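Local coordinates for periplasmic cell division protein (SufI) (Aquifex aeolicus, PDB 6SYY), which binds four copper ions as a multicopper oxidase and probably couples the oxidation of its substrates to the reduction of dioxygen, at residues A175-I180 with R251-S256; Q206-D211 with V233-N238; R259-A264 with S359-M364; Q270-W275 with R308-N313; N291-A296 with R471-G476. All coordinates share one frame; numbering follows the deposited sequence.

Contact 1 (A175-I180 with R251-S256)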
# COMPACT_ATOMS: atom_id res chain seq x y z
N ALA A 175 8.17 -4.89 5.48
CA ALA A 175 6.92 -4.66 4.77
C ALA A 175 5.99 -5.83 5.04
O ALA A 175 6.41 -6.99 4.98
CB ALA A 175 7.13 -4.48 3.26
N GLY A 176 4.73 -5.52 5.33
CA GLY A 176 3.75 -6.56 5.59
C GLY A 176 2.36 -6.06 5.27
O GLY A 176 2.10 -4.86 5.19
N MET A 177 1.46 -7.03 5.09
CA MET A 177 0.06 -6.77 4.77
C MET A 177 -0.80 -6.92 6.01
O MET A 177 -0.54 -7.76 6.87
CB MET A 177 -0.42 -7.72 3.67
CG MET A 177 -1.92 -7.66 3.39
SD MET A 177 -2.47 -8.75 2.06
CE MET A 177 -1.69 -7.99 0.64
N ILE A 178 -1.84 -6.08 6.09
CA ILE A 178 -2.88 -6.15 7.11
C ILE A 178 -4.20 -6.43 6.41
O ILE A 178 -4.50 -5.83 5.37
CB ILE A 178 -2.95 -4.85 7.93
CG1 ILE A 178 -1.65 -4.62 8.70
CG2 ILE A 178 -4.16 -4.86 8.87
CD1 ILE A 178 -1.59 -3.27 9.38
N ILE A 179 -5.00 -7.34 6.97
CA ILE A 179 -6.35 -7.59 6.49
C ILE A 179 -7.32 -7.29 7.62
O ILE A 179 -7.32 -7.98 8.65
CB ILE A 179 -6.54 -9.03 6.00
CG1 ILE A 179 -5.78 -9.26 4.69
CG2 ILE A 179 -8.02 -9.31 5.79
CD1 ILE A 179 -5.89 -10.68 4.18
N ILE A 180 -8.15 -6.27 7.43
CA ILE A 180 -9.22 -5.94 8.36
C ILE A 180 -10.49 -6.63 7.89
O ILE A 180 -10.76 -6.72 6.69
CB ILE A 180 -9.42 -4.42 8.47
CG1 ILE A 180 -8.18 -3.76 9.08
CG2 ILE A 180 -10.64 -4.09 9.32
CD1 ILE A 180 -8.32 -2.26 9.25
N ARG A 251 -5.35 -9.88 -3.27
CA ARG A 251 -5.10 -8.59 -2.63
C ARG A 251 -3.75 -8.11 -3.12
O ARG A 251 -2.71 -8.48 -2.58
CB ARG A 251 -5.14 -8.71 -1.12
CG ARG A 251 -6.48 -9.16 -0.59
CD ARG A 251 -6.41 -9.45 0.88
NE ARG A 251 -7.66 -10.03 1.36
CZ ARG A 251 -8.60 -9.35 2.00
NH1 ARG A 251 -8.44 -8.06 2.25
NH2 ARG A 251 -9.70 -9.98 2.40
N ILE A 252 -3.76 -7.27 -4.15
CA ILE A 252 -2.52 -6.80 -4.76
C ILE A 252 -2.02 -5.60 -3.97
O ILE A 252 -2.74 -4.60 -3.82
CB ILE A 252 -2.72 -6.46 -6.24
CG1 ILE A 252 -3.21 -7.69 -7.00
CG2 ILE A 252 -1.43 -5.92 -6.82
CD1 ILE A 252 -3.68 -7.40 -8.40
N LEU A 253 -0.81 -5.70 -3.46
CA LEU A 253 -0.17 -4.61 -2.72
C LEU A 253 1.14 -4.30 -3.41
O LEU A 253 2.02 -5.16 -3.51
CB LEU A 253 0.06 -5.00 -1.26
CG LEU A 253 0.58 -3.92 -0.30
CD1 LEU A 253 0.13 -4.23 1.11
CD2 LEU A 253 2.10 -3.82 -0.34
N ASN A 254 1.27 -3.07 -3.91
CA ASN A 254 2.52 -2.62 -4.51
C ASN A 254 3.45 -2.20 -3.38
O ASN A 254 3.30 -1.13 -2.80
CB ASN A 254 2.29 -1.48 -5.49
CG ASN A 254 3.54 -1.10 -6.25
OD1 ASN A 254 4.66 -1.41 -5.83
ND2 ASN A 254 3.37 -0.41 -7.37
N GLY A 255 4.41 -3.07 -3.06
CA GLY A 255 5.38 -2.78 -2.03
C GLY A 255 6.72 -2.37 -2.61
O GLY A 255 7.75 -2.51 -1.96
N SER A 256 6.70 -1.87 -3.84
CA SER A 256 7.93 -1.39 -4.46
C SER A 256 8.25 0.02 -3.96
O SER A 256 7.39 0.73 -3.43
CB SER A 256 7.80 -1.39 -5.98
OG SER A 256 7.44 -2.68 -6.44
O HOH W 1 -10.75 -7.67 3.86
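Apolar packing comes first: the methyl CE of Met177 reaches over strand 251-254 to CB of Leu253, 4.0 Å away. Met177 CE also stands 3.4 Å from the carbonyl O of Arg251. The Met177 chain runs straight as far as SD and bends there (chi3 -67°), which brings CE to both. A second kind of contact is aliphatic against charged: Ile179 lies across the Arg251 side chain at about a right angle, its CD1 above one guanidinium face, displaced to the rim, 3.4 Å from NE. Polar contacts grip the edge of that group. Water 1 lies in the guanidinium plane, accepts from Arg251 NH1 at 2.8 Å and donates to the carbonyl O of Ile180; Thr155 and Asp200 bind NH1 and NE, so several bonds fix the buried charge. The two strands, 140° apart in direction with axes 9.3 Å apart, face each other from different cupredoxin-type sheets: 176-181 lies between 94-98 and 154-160, while 247-254 is flanked by 200-208 and 300-306.

Contact 2 (Q206-D211 with V233-N238)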
# COMPACT_ATOMS: atom_id res chain seq x y z
N GLN A 206 6.86 -6.60 -5.57
CA GLN A 206 8.04 -5.80 -5.29
C GLN A 206 9.09 -6.09 -6.36
O GLN A 206 9.20 -7.22 -6.84
CB GLN A 206 8.61 -6.12 -3.91
CG GLN A 206 7.64 -5.93 -2.76
CD GLN A 206 8.30 -6.22 -1.43
OE1 GLN A 206 8.53 -5.32 -0.62
NE2 GLN A 206 8.60 -7.49 -1.18
N ASP A 207 9.86 -5.07 -6.72
CA ASP A 207 11.01 -5.26 -7.58
C ASP A 207 12.28 -5.05 -6.77
O ASP A 207 12.35 -4.13 -5.95
CB ASP A 207 10.97 -4.34 -8.81
CG ASP A 207 10.89 -2.87 -8.44
OD1 ASP A 207 10.32 -2.54 -7.38
OD2 ASP A 207 11.40 -2.04 -9.22
N LYS A 208 13.26 -5.93 -6.98
CA LYS A 208 14.51 -5.89 -6.24
C LYS A 208 15.65 -6.29 -7.17
O LYS A 208 15.44 -6.88 -8.23
CB LYS A 208 14.47 -6.79 -4.99
CG LYS A 208 13.50 -6.29 -3.93
CD LYS A 208 13.60 -7.03 -2.60
CE LYS A 208 12.63 -6.40 -1.59
NZ LYS A 208 12.46 -7.20 -0.35
N THR A 209 16.87 -5.96 -6.75
CA THR A 209 18.08 -6.25 -7.51
C THR A 209 19.04 -7.04 -6.63
O THR A 209 19.30 -6.65 -5.49
CB THR A 209 18.73 -4.96 -8.00
OG1 THR A 209 17.81 -4.25 -8.85
CG2 THR A 209 19.99 -5.27 -8.79
N PHE A 210 19.58 -8.13 -7.18
CA PHE A 210 20.49 -9.02 -6.46
C PHE A 210 21.85 -9.05 -7.14
O PHE A 210 21.93 -9.03 -8.37
CB PHE A 210 19.94 -10.45 -6.41
CG PHE A 210 18.61 -10.56 -5.73
CD1 PHE A 210 18.53 -10.90 -4.39
CD2 PHE A 210 17.44 -10.34 -6.44
CE1 PHE A 210 17.31 -11.02 -3.77
CE2 PHE A 210 16.21 -10.44 -5.82
CZ PHE A 210 16.14 -10.79 -4.48
N ASP A 211 22.91 -9.10 -6.34
CA ASP A 211 24.25 -9.27 -6.88
C ASP A 211 24.51 -10.77 -7.10
O ASP A 211 23.61 -11.60 -6.98
CB ASP A 211 25.29 -8.63 -5.96
CG ASP A 211 25.40 -9.33 -4.60
OD1 ASP A 211 24.50 -10.12 -4.26
OD2 ASP A 211 26.39 -9.08 -3.88
N VAL A 233 6.93 -11.65 -5.95
CA VAL A 233 5.61 -11.66 -5.34
C VAL A 233 5.73 -12.41 -4.02
O VAL A 233 6.10 -13.60 -4.02
CB VAL A 233 4.55 -12.30 -6.25
CG1 VAL A 233 3.17 -12.10 -5.66
CG2 VAL A 233 4.63 -11.73 -7.65
N ASN A 234 5.46 -11.73 -2.92
CA ASN A 234 5.63 -12.30 -1.59
C ASN A 234 7.04 -12.85 -1.41
O ASN A 234 7.25 -13.93 -0.86
CB ASN A 234 4.59 -13.39 -1.34
CG ASN A 234 3.19 -12.92 -1.62
OD1 ASN A 234 2.91 -11.72 -1.60
ND2 ASN A 234 2.28 -13.86 -1.89
N LEU A 235 8.02 -12.08 -1.89
CA LEU A 235 9.44 -12.45 -1.86
C LEU A 235 9.70 -13.75 -2.62
O LEU A 235 10.58 -14.53 -2.24
CB LEU A 235 9.97 -12.56 -0.42
CG LEU A 235 10.33 -11.25 0.27
CD1 LEU A 235 11.09 -11.54 1.54
CD2 LEU A 235 11.14 -10.35 -0.65
N THR A 236 8.95 -13.99 -3.69
CA THR A 236 9.17 -15.16 -4.54
C THR A 236 9.56 -14.69 -5.93
O THR A 236 8.77 -13.99 -6.59
CB THR A 236 7.92 -16.04 -4.62
OG1 THR A 236 7.42 -16.28 -3.29
CG2 THR A 236 8.25 -17.37 -5.28
N PRO A 237 10.75 -15.03 -6.42
CA PRO A 237 11.12 -14.67 -7.79
C PRO A 237 10.53 -15.64 -8.80
O PRO A 237 10.45 -16.85 -8.56
CB PRO A 237 12.65 -14.76 -7.77
CG PRO A 237 12.92 -15.84 -6.76
CD PRO A 237 11.85 -15.71 -5.71
N ASN A 238 10.12 -15.09 -9.94
CA ASN A 238 9.58 -15.87 -11.05
C ASN A 238 8.53 -16.88 -10.57
O ASN A 238 8.70 -18.09 -10.74
CB ASN A 238 10.70 -16.57 -11.80
CG ASN A 238 10.25 -17.16 -13.13
OD1 ASN A 238 9.24 -16.75 -13.69
ND2 ASN A 238 11.00 -18.14 -13.63
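Leu235 meets Lys208 and Gln206 through a single methyl, CD2. The tight part is at Lys208, whose NZ comes to 3.4 Å from Leu235 CD2 at the end of a fully extended chain. Its CG stands beside the backbone N (chi1 -67°), and the straight run of methylenes then carries the ammonium to the leucine. The end of the Gln206 side chain comes near the same methyl, more loosely. Leu235 sits with Asn234 in a type I' turn, both at positive phi, where the backbone bonds Val233 N to Thr236 O (3.0 Å) and Thr236 N to Val233 O (2.9 Å) close a two-residue beta hairpin loop. Looser still is the side toward Phe210 and Pro237: their CB atoms point toward the opposite segment, but neither side chain touches it, and Phe210, like Leu235, is partly exposed. Met82 of strand 80-86 touches both Lys208 and Leu235. Strand 200-208 pairs antiparallel with 230-233, which turns through this hairpin into the short strand 236-237, and runs parallel to 247-254 on its other side.

Contact 3 (R259-A264 with S359-M364); sequences RPYRLA and SEFEVM
Strands 261-264 and 361-364 come closest in backbone at Leu263 and Val363, whose CA atoms are 8.4 Å apart, so side chains make the contact. Phe361 supplies most of it. Its CG is wedged in the cleft of its own main chain, N to one side and C to the other (chi1 50°), which swings the ring toward Arg259 and Tyr261. NH1 of Arg259 approaches CE1 of Phe361 obliquely, at 3.6 Å, with guanidinium and ring planes 87° apart. That charge is held by Asp207 at NE and Asp357 at NH1. CE2 of Tyr261 meets the edge of the Phe361 ring near its plane, 4.2 Å from CZ, while CG of Arg259 lies over one face of the tyrosine. Strand 315-321 pairs antiparallel with both 261-267 and 361-370 in this cupredoxin-like part of the fold, and Val363 and Met364 form a classic beta bulge opposite its Leu318. Beyond the aromatic group, CD2 of Leu263 touches CG2 of Val363 at 4.0 Å, the two side chains crossing at about a right angle. Tyr261 OH is hydrogen-bonded to Ser256 OG.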
# COMPACT_ATOMS: atom_id res chain seq x y z
N ARG A 259 8.36 1.79 -8.46
CA ARG A 259 7.85 1.27 -9.72
C ARG A 259 6.34 1.08 -9.67
O ARG A 259 5.84 0.34 -8.81
CB ARG A 259 8.51 -0.06 -10.05
CG ARG A 259 7.91 -0.73 -11.27
CD ARG A 259 8.48 -2.11 -11.48
NE ARG A 259 9.92 -2.09 -11.73
CZ ARG A 259 10.47 -1.89 -12.92
NH1 ARG A 259 9.70 -1.69 -13.98
NH2 ARG A 259 11.79 -1.90 -13.06
N PRO A 260 5.57 1.72 -10.55
CA PRO A 260 4.16 1.37 -10.71
C PRO A 260 3.99 0.23 -11.70
O PRO A 260 4.83 -0.02 -12.56
CB PRO A 260 3.55 2.67 -11.26
CG PRO A 260 4.65 3.24 -12.10
CD PRO A 260 5.95 2.85 -11.41
N TYR A 261 2.86 -0.46 -11.57
CA TYR A 261 2.55 -1.60 -12.42
C TYR A 261 1.24 -1.36 -13.16
O TYR A 261 0.30 -0.78 -12.61
CB TYR A 261 2.45 -2.90 -11.62
CG TYR A 261 3.71 -3.22 -10.88
CD1 TYR A 261 3.95 -2.70 -9.61
CD2 TYR A 261 4.68 -4.04 -11.44
CE1 TYR A 261 5.10 -2.98 -8.93
CE2 TYR A 261 5.84 -4.33 -10.76
CZ TYR A 261 6.05 -3.80 -9.51
OH TYR A 261 7.20 -4.08 -8.83
N ARG A 262 1.19 -1.82 -14.40
CA ARG A 262 -0.04 -1.88 -15.19
C ARG A 262 -0.28 -3.37 -15.45
O ARG A 262 0.36 -3.95 -16.33
CB ARG A 262 0.08 -1.07 -16.48
CG ARG A 262 -1.22 -0.95 -17.26
CD ARG A 262 -1.07 -0.06 -18.50
NE ARG A 262 -0.82 1.34 -18.18
CZ ARG A 262 -1.77 2.24 -17.93
NH1 ARG A 262 -3.05 1.88 -17.95
NH2 ARG A 262 -1.44 3.50 -17.66
N LEU A 263 -1.17 -3.98 -14.68
CA LEU A 263 -1.31 -5.43 -14.62
C LEU A 263 -2.49 -5.91 -15.46
O LEU A 263 -3.59 -5.37 -15.35
CB LEU A 263 -1.49 -5.89 -13.18
CG LEU A 263 -0.40 -5.44 -12.21
CD1 LEU A 263 -0.77 -5.87 -10.81
CD2 LEU A 263 0.95 -6.00 -12.62
N ALA A 264 -2.25 -6.95 -16.26
CA ALA A 264 -3.30 -7.63 -17.00
C ALA A 264 -3.13 -9.13 -16.84
O ALA A 264 -2.08 -9.61 -16.41
CB ALA A 264 -3.29 -7.25 -18.49
N SER A 359 9.41 -0.77 -19.05
CA SER A 359 9.37 -1.98 -19.85
C SER A 359 8.18 -2.86 -19.46
O SER A 359 7.52 -2.66 -18.44
CB SER A 359 10.68 -2.76 -19.71
OG SER A 359 10.95 -3.07 -18.35
N GLU A 360 7.91 -3.85 -20.30
CA GLU A 360 6.88 -4.84 -20.05
C GLU A 360 7.52 -6.18 -19.72
O GLU A 360 8.61 -6.51 -20.21
CB GLU A 360 5.95 -5.00 -21.26
CG GLU A 360 6.64 -5.37 -22.55
CD GLU A 360 5.66 -5.56 -23.70
OE1 GLU A 360 4.61 -4.88 -23.70
OE2 GLU A 360 5.93 -6.40 -24.58
N PHE A 361 6.85 -6.95 -18.87
CA PHE A 361 7.42 -8.19 -18.35
C PHE A 361 6.35 -8.96 -17.60
O PHE A 361 5.41 -8.37 -17.06
CB PHE A 361 8.60 -7.90 -17.42
CG PHE A 361 8.31 -6.89 -16.36
CD1 PHE A 361 8.61 -5.55 -16.56
CD2 PHE A 361 7.71 -7.26 -15.17
CE1 PHE A 361 8.34 -4.61 -15.59
CE2 PHE A 361 7.43 -6.32 -14.20
CZ PHE A 361 7.75 -4.99 -14.41
N GLU A 362 6.51 -10.28 -17.56
CA GLU A 362 5.60 -11.11 -16.79
C GLU A 362 5.88 -10.96 -15.30
O GLU A 362 7.04 -10.96 -14.87
CB GLU A 362 5.74 -12.57 -17.22
CG GLU A 362 4.92 -13.56 -16.40
CD GLU A 362 4.93 -14.95 -16.99
OE1 GLU A 362 5.02 -15.06 -18.24
OE2 GLU A 362 4.85 -15.93 -16.23
N VAL A 363 4.82 -10.81 -14.51
CA VAL A 363 4.96 -10.78 -13.06
C VAL A 363 4.81 -12.17 -12.46
O VAL A 363 5.57 -12.56 -11.56
CB VAL A 363 3.94 -9.80 -12.46
CG1 VAL A 363 3.98 -9.86 -10.94
CG2 VAL A 363 4.20 -8.38 -12.95
N MET A 364 3.85 -12.95 -12.95
CA MET A 364 3.50 -14.21 -12.32
C MET A 364 2.69 -15.05 -13.30
O MET A 364 2.05 -14.53 -14.22
CB MET A 364 2.72 -13.95 -11.03
CG MET A 364 2.48 -15.16 -10.18
SD MET A 364 1.42 -14.74 -8.80
CE MET A 364 0.87 -16.38 -8.33

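Contact 4 (Q270-W275 with R308-N313)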
# COMPACT_ATOMS: atom_id res chain seq x y z
N GLN A 270 -5.88 -13.37 -25.87
CA GLN A 270 -6.76 -12.37 -25.30
C GLN A 270 -6.36 -12.00 -23.87
O GLN A 270 -5.61 -12.72 -23.19
CB GLN A 270 -8.21 -12.87 -25.33
CG GLN A 270 -8.75 -13.06 -26.74
CD GLN A 270 -10.06 -13.84 -26.77
OE1 GLN A 270 -10.55 -14.29 -25.73
NE2 GLN A 270 -10.62 -14.01 -27.96
N ARG A 271 -6.86 -10.85 -23.42
CA ARG A 271 -6.80 -10.44 -22.03
C ARG A 271 -8.03 -10.97 -21.31
O ARG A 271 -9.16 -10.77 -21.76
CB ARG A 271 -6.76 -8.91 -21.90
CG ARG A 271 -5.55 -8.22 -22.51
CD ARG A 271 -5.61 -6.74 -22.17
NE ARG A 271 -4.38 -6.03 -22.52
CZ ARG A 271 -4.07 -4.82 -22.05
NH1 ARG A 271 -4.88 -4.21 -21.21
NH2 ARG A 271 -2.94 -4.23 -22.42
N MET A 272 -7.81 -11.66 -20.19
CA MET A 272 -8.92 -12.17 -19.41
C MET A 272 -9.57 -11.05 -18.61
O MET A 272 -8.91 -10.10 -18.17
CB MET A 272 -8.45 -13.28 -18.47
CG MET A 272 -9.56 -13.92 -17.66
SD MET A 272 -8.98 -15.31 -16.68
CE MET A 272 -8.33 -16.33 -17.98
N ARG A 273 -10.88 -11.15 -18.43
CA ARG A 273 -11.59 -10.21 -17.58
C ARG A 273 -11.38 -10.53 -16.10
O ARG A 273 -11.11 -11.67 -15.72
CB ARG A 273 -13.09 -10.21 -17.90
CG ARG A 273 -13.79 -11.56 -17.76
CD ARG A 273 -15.26 -11.32 -17.43
NE ARG A 273 -16.18 -12.41 -17.75
CZ ARG A 273 -16.20 -13.59 -17.13
NH1 ARG A 273 -15.32 -13.86 -16.17
NH2 ARG A 273 -17.09 -14.50 -17.47
N PHE A 274 -11.49 -9.49 -15.28
CA PHE A 274 -11.51 -9.63 -13.83
C PHE A 274 -12.17 -8.38 -13.26
O PHE A 274 -12.52 -7.45 -14.00
CB PHE A 274 -10.10 -9.87 -13.26
CG PHE A 274 -9.11 -8.79 -13.59
CD1 PHE A 274 -8.76 -7.84 -12.64
CD2 PHE A 274 -8.52 -8.74 -14.84
CE1 PHE A 274 -7.84 -6.85 -12.94
CE2 PHE A 274 -7.59 -7.75 -15.14
CZ PHE A 274 -7.26 -6.80 -14.19
N TRP A 275 -12.36 -8.36 -11.94
CA TRP A 275 -13.15 -7.33 -11.29
C TRP A 275 -12.38 -6.68 -10.16
O TRP A 275 -11.88 -7.37 -9.27
CB TRP A 275 -14.46 -7.90 -10.75
CG TRP A 275 -15.37 -8.40 -11.80
CD1 TRP A 275 -16.43 -7.74 -12.35
CD2 TRP A 275 -15.32 -9.68 -12.44
NE1 TRP A 275 -17.04 -8.53 -13.30
CE2 TRP A 275 -16.38 -9.73 -13.37
CE3 TRP A 275 -14.47 -10.79 -12.32
CZ2 TRP A 275 -16.62 -10.84 -14.17
CZ3 TRP A 275 -14.71 -11.89 -13.12
CH2 TRP A 275 -15.78 -11.91 -14.03
N ARG A 308 -12.81 -20.01 -13.82
CA ARG A 308 -13.72 -20.81 -14.63
C ARG A 308 -13.79 -20.32 -16.07
O ARG A 308 -14.23 -21.07 -16.95
CB ARG A 308 -15.12 -20.82 -14.02
CG ARG A 308 -15.19 -21.49 -12.66
CD ARG A 308 -16.56 -21.35 -12.02
NE ARG A 308 -16.89 -19.96 -11.71
CZ ARG A 308 -18.01 -19.57 -11.11
NH1 ARG A 308 -18.91 -20.47 -10.74
NH2 ARG A 308 -18.23 -18.28 -10.87
N ASP A 309 -13.37 -19.08 -16.33
CA ASP A 309 -13.21 -18.61 -17.71
C ASP A 309 -12.21 -19.47 -18.47
O ASP A 309 -12.31 -19.59 -19.70
CB ASP A 309 -12.73 -17.16 -17.74
CG ASP A 309 -13.76 -16.19 -17.23
OD1 ASP A 309 -14.88 -16.63 -16.88
OD2 ASP A 309 -13.46 -14.98 -17.17
N ALA A 310 -11.24 -20.04 -17.77
CA ALA A 310 -10.16 -20.80 -18.37
C ALA A 310 -10.48 -22.29 -18.39
O ALA A 310 -11.36 -22.77 -17.66
CB ALA A 310 -8.85 -20.55 -17.61
N SER A 311 -9.76 -23.01 -19.22
CA SER A 311 -9.86 -24.46 -19.29
C SER A 311 -8.75 -25.09 -18.47
O SER A 311 -7.69 -24.48 -18.26
CB SER A 311 -9.79 -24.95 -20.74
OG SER A 311 -10.74 -24.27 -21.54
N VAL A 312 -8.98 -26.31 -18.01
CA VAL A 312 -7.91 -27.06 -17.37
C VAL A 312 -6.74 -27.15 -18.33
O VAL A 312 -6.92 -27.36 -19.54
CB VAL A 312 -8.41 -28.45 -16.93
CG1 VAL A 312 -7.28 -29.25 -16.30
CG2 VAL A 312 -9.57 -28.30 -15.96
N ASN A 313 -5.54 -26.95 -17.80
CA ASN A 313 -4.23 -26.92 -18.47
C ASN A 313 -3.92 -25.54 -19.05
O ASN A 313 -2.84 -25.37 -19.62
CB ASN A 313 -4.07 -27.96 -19.59
CG ASN A 313 -4.16 -29.38 -19.06
OD1 ASN A 313 -3.81 -29.65 -17.91
ND2 ASN A 313 -4.62 -30.29 -19.91
O HOH W 2 -11.92 -13.74 -14.77
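The Asp309 carboxylate is placed over one face of the Arg273 guanidinium, but the two groups are modelled too close together and this face-on placing is doubtful. Opposite charges are paired, probably as a salt bridge, though its geometry cannot be trusted. A more secure flat group is the Phe274 ring: the carbonyl O of Met272 lies in its plane, at the edge. Arg273 has chi1 near +60° (58°), with CG flanked by both main-chain neighbours, and from there the chain runs extended to NE. Beneath this partly exposed pair the contact becomes apolar and buried. Met272 bends at chi3 (-59°) and brings CE to 4.3 Å from CB of Ala310; both residues also touch Arg267 of strand 261-267. The segments are the start of strand 270-279 and the loop between strands 300-306 and 315-321, away from the copper sites. Opposite charges over a methionine-alanine contact imply that charge attraction joins the partly exposed side and apolar packing the buried side.

Contact 5 (N291-A296 with R471-G476); sequences NEILVA and RATDLG
Thr473 faces strand 293-295 with both of its branches. Its methyl CG2 packs on Ile293, 3.8 Å from CG2, with the two side chains crossing at about a right angle. Its hydroxyl OG1 stands 3.6 Å from the carbonyl O of Leu294 and is linked to that residue through two waters. Water 4 accepts from the backbone N of Leu294 at 3.0 Å and lies 2.7 Å from Thr473 OG1; water 3 lies 2.8 Å from Thr473 OG1 and is also close to the Leu294 carbonyl. With chi1 at 56°, OG1 has a main-chain neighbour on each hand, which places it among these waters while CG2 turns to the isoleucine. The 3-10 turn 472-474 belongs to the loop between strands 461-465 and 480-483, within the C-terminal multicopper oxidase region, so the waters and the methyl contact join it to the preceding cupredoxin-type region. Beside Thr473, Leu294 CD2 lies over a face of the Arg471 guanidinium, 4.1 Å from NH2. In the next shell, Asp474 OD2 accepts from the backbone N of Arg471 at 3.0 Å, almost straight (173°), and the backbone bond from Asp474 N to Arg471 O closes the turn. The other oxygen of Asp474 forms a salt bridge with Arg465. Ile301 touches both Ile293 and Thr473, and Phe274 and Ile303 also pack on Ile293.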
# COMPACT_ATOMS: atom_id res chain seq x y z
N ASN A 291 -10.06 -5.07 -17.63
CA ASN A 291 -9.06 -5.98 -18.18
C ASN A 291 -7.64 -5.51 -17.88
O ASN A 291 -6.68 -6.09 -18.39
CB ASN A 291 -9.26 -6.17 -19.69
CG ASN A 291 -9.33 -4.86 -20.45
OD1 ASN A 291 -8.55 -3.94 -20.21
ND2 ASN A 291 -10.27 -4.77 -21.39
N GLU A 292 -7.48 -4.47 -17.05
CA GLU A 292 -6.18 -4.06 -16.56
C GLU A 292 -6.37 -3.13 -15.37
O GLU A 292 -7.42 -2.50 -15.21
CB GLU A 292 -5.34 -3.36 -17.64
CG GLU A 292 -5.94 -2.08 -18.16
CD GLU A 292 -4.93 -1.24 -18.92
OE1 GLU A 292 -4.40 -0.28 -18.32
OE2 GLU A 292 -4.66 -1.54 -20.10
N ILE A 293 -5.34 -3.06 -14.53
CA ILE A 293 -5.33 -2.16 -13.38
C ILE A 293 -3.95 -1.54 -13.25
O ILE A 293 -2.92 -2.20 -13.46
CB ILE A 293 -5.72 -2.88 -12.07
CG1 ILE A 293 -4.84 -4.12 -11.85
CG2 ILE A 293 -7.19 -3.23 -12.07
CD1 ILE A 293 -4.98 -4.69 -10.46
N LEU A 294 -3.93 -0.25 -12.91
CA LEU A 294 -2.70 0.49 -12.64
C LEU A 294 -2.58 0.63 -11.13
O LEU A 294 -3.50 1.11 -10.47
CB LEU A 294 -2.75 1.86 -13.31
CG LEU A 294 -1.50 2.74 -13.35
CD1 LEU A 294 -0.41 2.06 -14.15
CD2 LEU A 294 -1.85 4.08 -13.96
N VAL A 295 -1.45 0.19 -10.58
CA VAL A 295 -1.25 0.20 -9.13
C VAL A 295 0.13 0.78 -8.83
O VAL A 295 1.15 0.24 -9.28
CB VAL A 295 -1.41 -1.21 -8.52
CG1 VAL A 295 -0.74 -2.26 -9.39
CG2 VAL A 295 -0.90 -1.24 -7.09
N ALA A 296 0.15 1.86 -8.10
CA ALA A 296 1.37 2.56 -7.72
C ALA A 296 1.82 2.11 -6.34
O ALA A 296 1.06 1.47 -5.60
CB ALA A 296 1.13 4.07 -7.73
N ARG A 471 -10.37 5.98 -13.28
CA ARG A 471 -10.19 4.56 -13.53
C ARG A 471 -10.81 3.78 -12.38
O ARG A 471 -11.05 4.32 -11.29
CB ARG A 471 -8.71 4.23 -13.70
CG ARG A 471 -8.03 5.18 -14.67
CD ARG A 471 -6.56 4.85 -14.89
NE ARG A 471 -5.69 5.47 -13.90
CZ ARG A 471 -5.17 6.69 -14.01
NH1 ARG A 471 -5.43 7.44 -15.07
NH2 ARG A 471 -4.37 7.15 -13.06
N ALA A 472 -11.09 2.49 -12.63
CA ALA A 472 -11.74 1.67 -11.62
C ALA A 472 -10.96 1.70 -10.31
O ALA A 472 -11.54 1.73 -9.23
CB ALA A 472 -11.87 0.23 -12.12
N THR A 473 -9.63 1.72 -10.41
CA THR A 473 -8.78 1.79 -9.23
C THR A 473 -8.81 3.16 -8.56
O THR A 473 -8.25 3.31 -7.47
CB THR A 473 -7.34 1.43 -9.61
OG1 THR A 473 -6.89 2.29 -10.67
CG2 THR A 473 -7.27 -0.01 -10.07
N ASP A 474 -9.44 4.17 -9.18
CA ASP A 474 -9.60 5.48 -8.56
C ASP A 474 -10.85 5.59 -7.70
O ASP A 474 -11.03 6.61 -7.04
CB ASP A 474 -9.65 6.58 -9.63
CG ASP A 474 -8.30 6.87 -10.25
OD1 ASP A 474 -7.28 6.76 -9.54
OD2 ASP A 474 -8.27 7.22 -11.45
N LEU A 475 -11.71 4.58 -7.71
CA LEU A 475 -13.00 4.66 -7.06
C LEU A 475 -12.89 4.32 -5.57
O LEU A 475 -11.83 3.93 -5.07
CB LEU A 475 -14.00 3.74 -7.74
CG LEU A 475 -14.17 3.97 -9.25
CD1 LEU A 475 -15.09 2.94 -9.86
CD2 LEU A 475 -14.68 5.38 -9.51
N GLY A 476 -14.01 4.48 -4.87
CA GLY A 476 -14.06 4.11 -3.47
C GLY A 476 -13.25 5.02 -2.57
O GLY A 476 -12.90 6.15 -2.91
O HOH W 3 -4.50 3.36 -9.64
O HOH W 4 -6.57 1.21 -13.11

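In the fold
From the N terminus, contact 1 opens first, on strand 176-181 of the first cupredoxin-type sheet. Contact 2 opens and closes within its loop, on strand 200-208 and its hairpin, before strand 247-254 of the next sheet completes contact 1; the two touch where Ser256 packs on Gln206 and Asp207. Contact 3 starts after contact 1 has closed and spans 94 residues to strand 361-370; the Asp207-Arg259 salt bridge ties it to contact 2. Contact 4 lies wholly within its span. Contact 5 begins between the segments of contact 4 and ends beyond contact 3, crossing both, and ties strand 293-295 to the loop 471-476 of the C-terminal region. Glu292 of contact 5 forms salt bridges with Arg262 of contact 3 and Arg271 of contact 4.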